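Local coordinates for putative glutathione S-transferase (Sinorhizobium meliloti, PDB 4MDC), which probably catalyses the conjugation of reduced glutathione to electrophilic substrates, working as a homodimeric glutathione transferase, at residues 114-117 / 118-122; 34-37 / 38-41; 85-88 / 89-93; 175-178 / 179-183; 166-169 / 170-174. All blocks are in the same frame, centred on the assembly; numbering follows the deposited sequence.

How the interactions relate
From the N terminus, interaction 2 comes first, on helix 33-44 of the beta-alpha-beta unit, and interaction 3 follows on helix 86-96 of the same glutathione-transferase N-terminal domain; the two pack through Phe37, Ile41, Ala86 and Ser90. Interaction 1 lies near the start of helix 111-145 of the helical part and meets both, by the Arg118-Glu91 salt bridge and by Thr121 against Phe37. Interactions 5 and 4 then run in turn along helix 167-180, which returns to interaction 1 through Tyr173 to Arg119 and Arg181 to Glu116. All five are local, so none closes a long loop; they stand in series, neither nesting nor crossing. Interactions 1 and 3 also face the second subunit.

Interaction 1: residues 114-117 / 118-122; sequences RAEI and RRLTE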
loop_
_atom_site.group_PDB
_atom_site.type_symbol
_atom_site.label_atom_id
_atom_site.label_comp_id
_atom_site.label_asym_id
_atom_site.label_seq_id
_atom_site.Cartn_x
_atom_site.Cartn_y
_atom_site.Cartn_z
ATOM N N ARG B 114 -7.071 3.009 15.375
ATOM C CA ARG B 114 -5.861 2.880 14.546
ATOM C C ARG B 114 -6.215 2.367 13.146
ATOM O O ARG B 114 -5.657 2.858 12.173
ATOM C CB ARG B 114 -4.854 1.934 15.199
ATOM C CG ARG B 114 -4.190 2.532 16.415
ATOM C CD ARG B 114 -3.575 1.469 17.328
ATOM N NE ARG B 114 -2.305 0.903 16.918
ATOM C CZ ARG B 114 -1.106 1.474 17.091
ATOM N NH1 ARG B 114 -0.961 2.686 17.608
ATOM N NH2 ARG B 114 -0.033 0.821 16.704
ATOM N N ALA B 115 -7.050 1.290 13.096
ATOM C CA ALA B 115 -7.507 0.713 11.824
ATOM C C ALA B 115 -8.172 1.782 10.923
ATOM O O ALA B 115 -7.914 1.850 9.713
ATOM C CB ALA B 115 -8.446 -0.440 12.030
ATOM N N GLU B 116 -8.992 2.637 11.506
ATOM C CA GLU B 116 -9.648 3.701 10.710
ATOM C C GLU B 116 -8.696 4.796 10.228
ATOM O O GLU B 116 -8.810 5.225 9.095
ATOM C CB GLU B 116 -10.801 4.315 11.519
ATOM C CG GLU B 116 -11.564 5.430 10.820
ATOM C CD GLU B 116 -12.276 5.018 9.541
ATOM O OE1 GLU B 116 -12.418 3.819 9.207
ATOM O OE2 GLU B 116 -12.719 5.931 8.796
ATOM N N ILE B 117 -7.735 5.180 11.056
ATOM C CA ILE B 117 -6.688 6.141 10.660
ATOM C C ILE B 117 -5.878 5.566 9.498
ATOM O O ILE B 117 -5.718 6.212 8.453
ATOM C CB ILE B 117 -5.803 6.506 11.855
ATOM C CG1 ILE B 117 -6.643 7.257 12.868
ATOM C CG2 ILE B 117 -4.588 7.341 11.402
ATOM C CD1 ILE B 117 -6.005 7.357 14.240
ATOM N N ARG B 118 -5.493 4.307 9.612
ATOM C CA ARG B 118 -4.779 3.620 8.520
ATOM C C ARG B 118 -5.637 3.557 7.246
ATOM O O ARG B 118 -5.113 3.638 6.128
ATOM C CB ARG B 118 -4.335 2.202 8.999
ATOM C CG ARG B 118 -3.207 2.281 10.019
ATOM C CD ARG B 118 -2.958 0.988 10.695
ATOM N NE ARG B 118 -1.828 1.048 11.620
ATOM C CZ ARG B 118 -1.695 0.282 12.693
ATOM N NH1 ARG B 118 -2.671 -0.539 13.082
ATOM N NH2 ARG B 118 -0.596 0.404 13.431
ATOM N N ARG B 119 -6.925 3.212 7.408
ATOM C CA ARG B 119 -7.787 3.000 6.239
ATOM C C ARG B 119 -7.833 4.303 5.413
ATOM O O ARG B 119 -7.740 4.315 4.176
ATOM C CB ARG B 119 -9.199 2.649 6.650
ATOM C CG ARG B 119 -10.160 2.319 5.488
ATOM C CD ARG B 119 -11.597 2.043 5.980
ATOM N NE ARG B 119 -12.242 3.288 6.406
ATOM C CZ ARG B 119 -12.742 4.215 5.573
ATOM N NH1 ARG B 119 -12.759 4.042 4.264
ATOM N NH2 ARG B 119 -13.243 5.329 6.063
ATOM N N LEU B 120 -7.966 5.409 6.125
ATOM C CA LEU B 120 -7.980 6.746 5.432
ATOM C C LEU B 120 -6.627 7.154 4.851
ATOM O O LEU B 120 -6.556 7.733 3.750
ATOM C CB LEU B 120 -8.423 7.842 6.402
ATOM C CG LEU B 120 -9.883 7.689 6.787
ATOM C CD1 LEU B 120 -10.103 8.497 8.061
ATOM C CD2 LEU B 120 -10.793 8.122 5.707
ATOM N N THR B 121 -5.535 6.829 5.548
ATOM C CA THR B 121 -4.193 7.040 4.987
ATOM C C THR B 121 -4.026 6.274 3.661
ATOM O O THR B 121 -3.569 6.841 2.668
ATOM C CB THR B 121 -3.100 6.618 6.007
ATOM O OG1 THR B 121 -3.310 7.331 7.229
ATOM C CG2 THR B 121 -1.753 6.872 5.511
ATOM N N GLU B 122 -4.489 5.014 3.632
ATOM C CA GLU B 122 -4.417 4.197 2.422
ATOM C C GLU B 122 -5.343 4.712 1.327
ATOM O O GLU B 122 -4.962 4.690 0.135
ATOM C CB GLU B 122 -4.711 2.723 2.752
ATOM C CG GLU B 122 -3.536 2.111 3.546
ATOM C CD GLU B 122 -3.720 0.605 3.918
ATOM O OE1 GLU B 122 -4.731 -0.013 3.471
ATOM O OE2 GLU B 122 -2.741 0.048 4.505
#
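Glu116 and Arg119 join one turn apart near the start of helix 111-145, the long helix that opens the all-helical C-terminal domain of the glutathione transferase fold. The arginine grips the carboxylate side-on with two nitrogens: NE of Arg119 reaches OE1 of Glu116 at 2.9 Å in an almost straight bond (178°), and NH2 of Arg119 reaches OE2 of Glu116 at 2.8 Å. Both oxygens are met on their syn side, though somewhat out of the carboxylate plane, and the two planes are turned 34° apart. Each chain leaves its CA pointing away from the backbone N, so the two run side by side, and bends at chi2 of the glutamate and chi3 of the arginine bring the charged ends together. OE2 has a second cation in Arg181, while NH1 of Arg119 is bonded to the hydroxyl of Tyr173. A leucine in place of Arg119 would probably leave Glu116 without its two-nitrogen grip and the hydroxyl of Tyr173 without its guanidinium partner.

On another side of the helix, NH2 of Arg114 lies 3.3 Å from NH2 of Arg118, the guanidinium planes 80° apart. The like charges are probably offset by two carboxylates: Glu91 takes NE of Arg118, and Glu95 of the second subunit takes NH1 of Arg118 and NE of Arg114. The carbonyl of Ala108 also receives NH1 of Arg114. Ile117 O accepts twice, from Thr121 N at 3.0 Å in the carbonyl plane and from Thr121 OG1 at 2.9 Å, the hydroxyl standing above that plane.

Interaction 2: residues 34-37 / 38-41; sequences ASRF and VRLI
Phe37 and Ile41, one helical turn apart on helix 33-44, meet through a methyl laid over an aromatic face. Starting from the backbone, CB and CG of Phe37 lie beside the amide of Val38, next in the chain. A chi1 of 166° swings the ring out beside the carbonyl carbon, and CD2 of Phe37 comes 4.1 Å from Val38 CG2, the two side chains crossing at about a right angle. Farther out, CE1, CE2 and CZ all border CD1 of Ile41, with CZ of Phe37 nearest at 3.7 Å. That methyl makes a CH-pi contact, 3.9 Å from the ring centroid of Phe37 and 20° off the normal, displaced toward the ring's far end. An alanine at Phe37 would probably strip Ile41 CD1 of its aromatic cover and open a gap beside Ala86, Ser90 and Thr121, which pack on the ring.

Beneath the side chains the helical bonds are regular, Ile41 N reaching Phe37 O at 3.1 Å. Arg36 and Arg39 share the carboxylate of Glu236, one on each oxygen, and Arg36 also bonds Tyr247 and Ser201 of helix 191-205. Phe37 and Ile41 face helix 86-96 and part of helix 191-205. This is the helix between strands 25-28 and 50-53, the beta-alpha-beta crossover of the thioredoxin-like domain of glutathione transferases.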
loop_
_atom_site.group_PDB
_atom_site.type_symbol
_atom_site.label_atom_id
_atom_site.label_comp_id
_atom_site.label_asym_id
_atom_site.label_seq_id
_atom_site.Cartn_x
_atom_site.Cartn_y
_atom_site.Cartn_z
ATOM N N ALA B 34 2.827 11.060 -0.754
ATOM C CA ALA B 34 3.399 10.230 0.301
ATOM C C ALA B 34 4.590 10.975 0.971
ATOM O O ALA B 34 4.768 10.910 2.180
ATOM C CB ALA B 34 3.814 8.847 -0.230
ATOM N N SER B 35 5.389 11.695 0.175
ATOM C CA SER B 35 6.474 12.451 0.672
ATOM C C SER B 35 5.989 13.597 1.559
ATOM O O SER B 35 6.565 13.869 2.603
ATOM C CB SER B 35 7.320 13.057 -0.500
ATOM O OG SER B 35 7.997 12.084 -1.310
ATOM N N ARG B 36 4.990 14.345 1.086
ATOM C CA ARG B 36 4.443 15.433 1.850
ATOM C C ARG B 36 3.820 14.966 3.148
ATOM O O ARG B 36 3.923 15.651 4.150
ATOM C CB ARG B 36 3.442 16.241 1.007
ATOM C CG ARG B 36 4.108 17.055 -0.085
ATOM C CD ARG B 36 3.125 17.952 -0.758
ATOM N NE ARG B 36 3.853 18.958 -1.564
ATOM C CZ ARG B 36 3.393 20.146 -1.846
ATOM N NH1 ARG B 36 2.198 20.560 -1.483
ATOM N NH2 ARG B 36 4.197 20.996 -2.519
ATOM N N PHE B 37 3.213 13.801 3.109
ATOM C CA PHE B 37 2.606 13.225 4.295
ATOM C C PHE B 37 3.670 12.991 5.384
ATOM O O PHE B 37 3.448 13.358 6.547
ATOM C CB PHE B 37 1.950 11.917 3.891
ATOM C CG PHE B 37 1.558 11.005 5.023
ATOM C CD1 PHE B 37 0.510 11.323 5.903
ATOM C CD2 PHE B 37 2.205 9.823 5.191
ATOM C CE1 PHE B 37 0.122 10.434 6.901
ATOM C CE2 PHE B 37 1.804 8.924 6.186
ATOM C CZ PHE B 37 0.761 9.231 7.054
ATOM N N VAL B 38 4.770 12.378 5.003
ATOM C CA VAL B 38 5.878 12.176 5.927
ATOM C C VAL B 38 6.477 13.466 6.442
ATOM O O VAL B 38 6.723 13.626 7.616
ATOM C CB VAL B 38 6.941 11.265 5.306
ATOM C CG1 VAL B 38 8.161 11.173 6.200
ATOM C CG2 VAL B 38 6.338 9.867 5.162
ATOM N N ARG B 39 6.659 14.436 5.557
ATOM C CA ARG B 39 7.120 15.721 6.000
ATOM C C ARG B 39 6.226 16.342 7.070
ATOM O O ARG B 39 6.718 16.983 8.015
ATOM C CB ARG B 39 7.288 16.681 4.819
ATOM C CG ARG B 39 8.500 16.359 3.968
ATOM C CD ARG B 39 8.423 17.066 2.626
ATOM N NE ARG B 39 8.597 18.502 2.749
ATOM C CZ ARG B 39 8.456 19.348 1.731
ATOM N NH1 ARG B 39 8.039 18.913 0.535
ATOM N NH2 ARG B 39 8.670 20.657 1.931
ATOM N N LEU B 40 4.914 16.239 6.877
ATOM C CA LEU B 40 3.977 16.780 7.813
ATOM C C LEU B 40 4.084 16.121 9.163
ATOM O O LEU B 40 4.032 16.826 10.203
ATOM C CB LEU B 40 2.540 16.696 7.287
ATOM C CG LEU B 40 2.162 17.600 6.114
ATOM C CD1 LEU B 40 0.791 17.210 5.559
ATOM C CD2 LEU B 40 2.169 19.058 6.534
ATOM N N ILE B 41 4.230 14.806 9.175
ATOM C CA ILE B 41 4.449 14.122 10.440
ATOM C C ILE B 41 5.713 14.598 11.167
ATOM O O ILE B 41 5.672 14.938 12.366
ATOM C CB ILE B 41 4.526 12.587 10.289
ATOM C CG1 ILE B 41 3.242 12.055 9.644
ATOM C CG2 ILE B 41 4.784 11.995 11.645
ATOM C CD1 ILE B 41 3.429 10.643 9.139
#

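Interaction 3: residues 85-88 / 89-93; sequences GATI and ISEYL
With chi1 at 67°, Ser90 places OG between its own backbone N and carbonyl carbon, the position that turns the hydroxyl back onto the preceding turn of helix 86-96, where it meets the carbonyls of Ala86 and Thr87. This is the helix that follows the last strand of the thioredoxin-like domain, and Gly85 is its N-cap residue. OG of Ser90 lies 2.9 Å from Ala86 O and 3.1 Å from Thr87 O; its one proton could serve either. Ser90 N also bonds Ala86 O, and Glu91 N reaches Thr87 O at 3.0 Å, so each carbonyl already has an amide donor, whichever one the hydroxyl serves.

Gly85, at phi 92° and psi 160°, adopts angles at which a CB would jam against the preceding carbonyl oxygen. CG of Glu91, beside its backbone N, passes 3.2 Å from Thr87 O, and the carboxylate beyond it pairs with Arg118. Tyr92 leads off instead to Asp77, its ring meeting Phe112 of the second subunit. Ile89 N bonds Gly85 O nearly along the C=O axis, and the CG1-CD1 arm of Ile89 runs beside it, CD1 of Ile89 3.3 Å from Gly85 O.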
loop_
_atom_site.group_PDB
_atom_site.type_symbol
_atom_site.label_atom_id
_atom_site.label_comp_id
_atom_site.label_asym_id
_atom_site.label_seq_id
_atom_site.Cartn_x
_atom_site.Cartn_y
_atom_site.Cartn_z
ATOM N N GLY B 85 8.625 4.279 1.932
ATOM C CA GLY B 85 7.213 4.453 1.765
ATOM C C GLY B 85 6.517 5.060 2.993
ATOM O O GLY B 85 6.962 4.935 4.135
ATOM N N ALA B 86 5.350 5.601 2.749
ATOM C CA ALA B 86 4.643 6.333 3.770
ATOM C C ALA B 86 4.167 5.462 4.942
ATOM O O ALA B 86 4.200 5.902 6.078
ATOM C CB ALA B 86 3.490 7.047 3.151
ATOM N N THR B 87 3.746 4.271 4.637
ATOM C CA THR B 87 3.192 3.385 5.704
ATOM C C THR B 87 4.332 3.015 6.687
ATOM O O THR B 87 4.198 3.241 7.893
ATOM C CB THR B 87 2.509 2.162 5.097
ATOM O OG1 THR B 87 1.335 2.546 4.423
ATOM C CG2 THR B 87 2.086 1.176 6.208
ATOM N N ILE B 88 5.419 2.452 6.170
ATOM C CA ILE B 88 6.518 1.998 7.001
ATOM C C ILE B 88 7.109 3.151 7.818
ATOM O O ILE B 88 7.309 3.036 9.048
ATOM C CB ILE B 88 7.571 1.239 6.157
ATOM C CG1 ILE B 88 6.988 -0.121 5.767
ATOM C CG2 ILE B 88 8.856 0.982 6.928
ATOM C CD1 ILE B 88 7.820 -0.929 4.814
ATOM N N ILE B 89 7.275 4.304 7.166
ATOM C CA ILE B 89 7.836 5.394 7.874
ATOM C C ILE B 89 6.925 5.932 8.969
ATOM O O ILE B 89 7.359 6.219 10.113
ATOM C CB ILE B 89 8.258 6.518 6.883
ATOM C CG1 ILE B 89 9.332 6.049 5.920
ATOM C CG2 ILE B 89 8.736 7.719 7.676
ATOM C CD1 ILE B 89 9.459 6.977 4.715
ATOM N N SER B 90 5.638 6.116 8.639
ATOM C CA SER B 90 4.696 6.651 9.617
ATOM C C SER B 90 4.530 5.728 10.862
ATOM O O SER B 90 4.373 6.223 11.983
ATOM C CB SER B 90 3.342 6.984 8.934
ATOM O OG SER B 90 2.673 5.818 8.486
ATOM N N GLU B 91 4.589 4.427 10.648
ATOM C CA GLU B 91 4.480 3.460 11.767
ATOM C C GLU B 91 5.733 3.571 12.636
ATOM O O GLU B 91 5.650 3.600 13.852
ATOM C CB GLU B 91 4.284 2.009 11.256
ATOM C CG GLU B 91 2.965 1.808 10.477
ATOM C CD GLU B 91 1.698 2.004 11.304
ATOM O OE1 GLU B 91 1.754 1.848 12.569
ATOM O OE2 GLU B 91 0.623 2.240 10.687
ATOM N N TYR B 92 6.874 3.623 11.971
ATOM C CA TYR B 92 8.176 3.779 12.642
ATOM C C TYR B 92 8.221 5.045 13.504
ATOM O O TYR B 92 8.637 4.981 14.673
ATOM C CB TYR B 92 9.330 3.796 11.630
ATOM C CG TYR B 92 10.697 4.057 12.225
ATOM C CD1 TYR B 92 11.422 3.049 12.844
ATOM C CD2 TYR B 92 11.241 5.352 12.210
ATOM C CE1 TYR B 92 12.659 3.282 13.401
ATOM C CE2 TYR B 92 12.475 5.598 12.780
ATOM C CZ TYR B 92 13.192 4.571 13.383
ATOM O OH TYR B 92 14.431 4.753 13.934
ATOM N N LEU B 93 7.761 6.162 12.928
ATOM C CA LEU B 93 7.675 7.405 13.676
ATOM C C LEU B 93 6.712 7.352 14.856
ATOM O O LEU B 93 7.010 7.941 15.905
ATOM C CB LEU B 93 7.351 8.605 12.779
ATOM C CG LEU B 93 8.446 8.922 11.769
ATOM C CD1 LEU B 93 7.997 9.990 10.800
ATOM C CD2 LEU B 93 9.751 9.319 12.419
#

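Interaction 4: residues 175-178 / 179-183; sequences SWLA and GSRPW
Helix 167-180 frays as it ends: Gly179 N still reaches Ser175 O at 2.9 Å, but Ser180 N turns to Leu177 O, three residues back, from above the carbonyl plane. Arg181 N adds only a weak bond to Leu177 O, and Arg181 itself is extended (phi -142°, psi 159°). The hydroxyl of Ser180 fastens this last turn, OG of Ser180 donating to Trp176 O at 2.8 Å. Ser180 OG also stands over the indole of Trp176, 4.0 Å above the middle of the ring system, which a chi1 of 178° carries round toward the serine.

Leu177 and Arg181 run side by side in one direction. The leucine CD2 methyl lies over one face of the guanidinium, nearer its rim, with CD2 of Leu177 3.9 Å from Arg181 NH1. That nitrogen is also bound by the carboxylate of Glu116 and the carbonyl of Leu184; the polar bonds and the methyl between them probably limit how the guanidinium can turn. A water lies 2.8 Å from Ala178 O and 2.9 Å from Pro182 O, bridging the two carbonyls.

Around this turn, Ala178 packs on Trp220 of helix 215-225, where Arg223 binds Pro182 O and makes a cation-pi contact with Trp183, while Leu177 packs on Leu120 of helix 111-145.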
loop_
_atom_site.group_PDB
_atom_site.type_symbol
_atom_site.label_atom_id
_atom_site.label_comp_id
_atom_site.label_asym_id
_atom_site.label_seq_id
_atom_site.Cartn_x
_atom_site.Cartn_y
_atom_site.Cartn_z
ATOM N N SER B 175 -15.401 15.484 1.243
ATOM C CA SER B 175 -16.501 16.343 1.738
ATOM C C SER B 175 -17.407 15.568 2.697
ATOM O O SER B 175 -17.845 16.115 3.713
ATOM C CB SER B 175 -17.317 16.904 0.598
ATOM O OG SER B 175 -16.546 17.912 -0.087
ATOM N N TRP B 176 -17.709 14.340 2.342
ATOM C CA TRP B 176 -18.594 13.538 3.195
ATOM C C TRP B 176 -17.946 13.287 4.565
ATOM O O TRP B 176 -18.616 13.455 5.627
ATOM C CB TRP B 176 -19.005 12.229 2.554
ATOM C CG TRP B 176 -19.874 11.423 3.486
ATOM C CD1 TRP B 176 -21.207 11.654 3.797
ATOM C CD2 TRP B 176 -19.484 10.279 4.270
ATOM N NE1 TRP B 176 -21.629 10.723 4.720
ATOM C CE2 TRP B 176 -20.594 9.893 5.040
ATOM C CE3 TRP B 176 -18.306 9.584 4.420
ATOM C CZ2 TRP B 176 -20.565 8.796 5.917
ATOM C CZ3 TRP B 176 -18.271 8.475 5.299
ATOM C CH2 TRP B 176 -19.398 8.090 6.024
ATOM N N LEU B 177 -16.692 12.878 4.555
ATOM C CA LEU B 177 -15.936 12.625 5.783
ATOM C C LEU B 177 -15.857 13.891 6.623
ATOM O O LEU B 177 -16.139 13.882 7.813
ATOM C CB LEU B 177 -14.544 12.093 5.491
ATOM C CG LEU B 177 -14.422 10.705 4.861
ATOM C CD1 LEU B 177 -13.042 10.487 4.288
ATOM C CD2 LEU B 177 -14.737 9.617 5.906
ATOM N N ALA B 178 -15.487 14.987 5.987
ATOM C CA ALA B 178 -15.281 16.239 6.675
ATOM C C ALA B 178 -16.557 16.805 7.261
ATOM O O ALA B 178 -16.539 17.476 8.291
ATOM C CB ALA B 178 -14.672 17.260 5.701
ATOM N N GLY B 179 -17.674 16.585 6.585
ATOM C CA GLY B 179 -18.958 17.099 7.016
ATOM C C GLY B 179 -19.618 16.229 8.060
ATOM O O GLY B 179 -20.558 16.667 8.673
ATOM N N SER B 180 -19.132 15.027 8.286
ATOM C CA SER B 180 -19.807 14.109 9.186
ATOM C C SER B 180 -19.060 13.795 10.498
ATOM O O SER B 180 -19.590 13.078 11.370
ATOM C CB SER B 180 -20.172 12.810 8.446
ATOM O OG SER B 180 -19.035 12.108 8.012
ATOM N N ARG B 181 -17.822 14.254 10.592
ATOM C CA ARG B 181 -16.922 14.039 11.723
ATOM C C ARG B 181 -16.089 15.303 11.993
ATOM O O ARG B 181 -15.873 16.112 11.062
ATOM C CB ARG B 181 -15.943 12.895 11.433
ATOM C CG ARG B 181 -16.566 11.625 10.919
ATOM C CD ARG B 181 -15.560 10.704 10.270
ATOM N NE ARG B 181 -16.146 9.384 9.940
ATOM C CZ ARG B 181 -15.452 8.297 9.570
ATOM N NH1 ARG B 181 -14.130 8.322 9.486
ATOM N NH2 ARG B 181 -16.098 7.158 9.311
ATOM N N PRO B 182 -15.544 15.449 13.196
ATOM C CA PRO B 182 -14.752 16.646 13.475
ATOM C C PRO B 182 -13.431 16.675 12.721
ATOM O O PRO B 182 -12.995 17.757 12.301
ATOM C CB PRO B 182 -14.511 16.641 14.995
ATOM C CG PRO B 182 -15.458 15.627 15.534
ATOM C CD PRO B 182 -15.858 14.691 14.418
ATOM N N TRP B 183 -12.805 15.509 12.570
ATOM C CA TRP B 183 -11.604 15.334 11.723
ATOM C C TRP B 183 -11.874 14.042 10.893
ATOM O O TRP B 183 -12.860 13.345 11.181
ATOM C CB TRP B 183 -10.362 15.177 12.578
ATOM C CG TRP B 183 -10.070 16.360 13.440
ATOM C CD1 TRP B 183 -10.579 16.598 14.700
ATOM C CD2 TRP B 183 -9.261 17.494 13.098
ATOM N NE1 TRP B 183 -10.092 17.800 15.159
ATOM C CE2 TRP B 183 -9.290 18.372 14.188
ATOM C CE3 TRP B 183 -8.492 17.837 11.979
ATOM C CZ2 TRP B 183 -8.557 19.592 14.191
ATOM C CZ3 TRP B 183 -7.787 19.048 11.972
ATOM C CH2 TRP B 183 -7.831 19.914 13.068
HETATM O O HOH W 1 -14.103 18.044 9.640
#

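Interaction 5: residues 166-169 / 170-174; sequences NIRQ and HMKYL
Over one face of the Arg168 guanidinium lies CE of Lys172, 3.6 Å above the plane and toward its rim, whereas the His170 ring is met at its edge by the carbonyl oxygen of Asn166, 3.2 Å from CD2 of His170. The imidazole's NE2 is bonded to Asp131, and Trp123 meets the ring at about 60°, placing the histidine against helix 111-145. Tyr173 points to the same helix, its ring also meeting Trp123.

Arg168 and Lys172 lie alongside each other on the exposed flank of helix 167-180. An arginine chain extended from CG to NE and a lysine bent at chi2 (-82°) put the methylenes together, Arg168 CG 4.0 Å from Lys172 CG. On the buried flank, CG2 of Ile167 touches CG of selenomethionine Met171 at 3.7 Å, and the SE-bearing chain bends away toward helices 191-205 and 215-225.

Arg168 NH2 and Lys172 NZ are 4.0 Å apart; the salt bridge of Arg168 NE to Asp213 probably offsets part of that repulsion. What Lys172 brings to the contact is mainly its CG and CE methylenes against Arg168.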
loop_
_atom_site.group_PDB
_atom_site.type_symbol
_atom_site.label_atom_id
_atom_site.label_comp_id
_atom_site.label_asym_id
_atom_site.label_seq_id
_atom_site.Cartn_x
_atom_site.Cartn_y
_atom_site.Cartn_z
ATOM N N ASN B 166 -11.720 11.217 -12.368
ATOM C CA ASN B 166 -11.779 10.486 -11.085
ATOM C C ASN B 166 -11.700 11.391 -9.844
ATOM O O ASN B 166 -11.869 10.927 -8.707
ATOM C CB ASN B 166 -10.659 9.455 -11.023
ATOM C CG ASN B 166 -10.908 8.257 -11.938
ATOM O OD1 ASN B 166 -12.031 7.922 -12.222
ATOM N ND2 ASN B 166 -9.844 7.650 -12.433
ATOM N N ILE B 167 -11.402 12.674 -10.059
ATOM C CA ILE B 167 -11.208 13.607 -8.976
ATOM C C ILE B 167 -12.474 13.806 -8.184
ATOM O O ILE B 167 -12.431 13.805 -6.951
ATOM C CB ILE B 167 -10.685 14.946 -9.468
ATOM C CG1 ILE B 167 -9.255 14.803 -9.901
ATOM C CG2 ILE B 167 -10.755 16.030 -8.381
ATOM C CD1 ILE B 167 -8.738 15.997 -10.657
ATOM N N ARG B 168 -13.599 13.961 -8.855
ATOM C CA ARG B 168 -14.791 14.344 -8.143
ATOM C C ARG B 168 -15.216 13.308 -7.075
ATOM O O ARG B 168 -15.600 13.675 -5.973
ATOM C CB ARG B 168 -15.930 14.616 -9.079
ATOM C CG ARG B 168 -17.103 15.220 -8.309
ATOM C CD ARG B 168 -18.190 15.643 -9.251
ATOM N NE ARG B 168 -19.059 16.686 -8.703
ATOM C CZ ARG B 168 -20.378 16.572 -8.566
ATOM N NH1 ARG B 168 -20.987 15.429 -8.885
ATOM N NH2 ARG B 168 -21.105 17.602 -8.097
ATOM N N GLN B 169 -15.117 12.046 -7.426
ATOM C CA GLN B 169 -15.485 11.007 -6.464
ATOM C C GLN B 169 -14.685 11.121 -5.154
ATOM O O GLN B 169 -15.239 10.991 -4.073
ATOM C CB GLN B 169 -15.247 9.635 -7.111
ATOM C CG GLN B 169 -15.322 8.478 -6.134
ATOM C CD GLN B 169 -14.597 7.166 -6.560
ATOM O OE1 GLN B 169 -14.077 7.022 -7.673
ATOM N NE2 GLN B 169 -14.581 6.204 -5.634
ATOM N N HIS B 170 -13.385 11.355 -5.290
ATOM C CA HIS B 170 -12.490 11.577 -4.171
ATOM C C HIS B 170 -12.763 12.820 -3.358
ATOM O O HIS B 170 -12.816 12.744 -2.153
ATOM C CB HIS B 170 -11.024 11.506 -4.659
ATOM C CG HIS B 170 -10.638 10.119 -5.000
ATOM N ND1 HIS B 170 -10.464 9.180 -4.014
ATOM C CD2 HIS B 170 -10.549 9.453 -6.179
ATOM C CE1 HIS B 170 -10.172 8.025 -4.570
ATOM N NE2 HIS B 170 -10.218 8.165 -5.876
HETATM N N MSE B 171 -13.022 13.937 -4.026
HETATM C CA MSE B 171 -13.417 15.176 -3.363
HETATM C C MSE B 171 -14.743 15.019 -2.654
HETATM O O MSE B 171 -14.940 15.570 -1.576
HETATM C CB MSE B 171 -13.478 16.340 -4.368
HETATM C CG MSE B 171 -12.128 16.621 -4.975
HETATM SE SE MSE B 171 -10.660 16.997 -3.709
HETATM C CE MSE B 171 -11.614 18.543 -2.825
ATOM N N LYS B 172 -15.690 14.305 -3.255
ATOM C CA LYS B 172 -16.982 14.088 -2.650
ATOM C C LYS B 172 -16.880 13.177 -1.402
ATOM O O LYS B 172 -17.580 13.396 -0.416
ATOM C CB LYS B 172 -17.991 13.549 -3.638
ATOM C CG LYS B 172 -18.443 14.636 -4.618
ATOM C CD LYS B 172 -19.529 15.486 -3.961
ATOM C CE LYS B 172 -19.807 16.750 -4.738
ATOM N NZ LYS B 172 -20.848 17.574 -4.082
ATOM N N TYR B 173 -15.965 12.230 -1.443
ATOM C CA TYR B 173 -15.773 11.326 -0.285
ATOM C C TYR B 173 -15.178 12.140 0.841
ATOM O O TYR B 173 -15.592 12.077 1.993
ATOM C CB TYR B 173 -14.866 10.152 -0.638
ATOM C CG TYR B 173 -14.757 9.117 0.496
ATOM C CD1 TYR B 173 -15.893 8.632 1.110
ATOM C CD2 TYR B 173 -13.535 8.672 0.938
ATOM C CE1 TYR B 173 -15.805 7.644 2.123
ATOM C CE2 TYR B 173 -13.452 7.701 1.923
ATOM C CZ TYR B 173 -14.560 7.212 2.514
ATOM O OH TYR B 173 -14.400 6.281 3.539
ATOM N N LEU B 174 -14.187 12.953 0.490
ATOM C CA LEU B 174 -13.584 13.861 1.459
ATOM C C LEU B 174 -14.583 14.853 2.089
ATOM O O LEU B 174 -14.553 15.087 3.277
ATOM C CB LEU B 174 -12.452 14.651 0.789
ATOM C CG LEU B 174 -11.721 15.686 1.592
ATOM C CD1 LEU B 174 -11.027 15.076 2.802
ATOM C CD2 LEU B 174 -10.696 16.373 0.742
#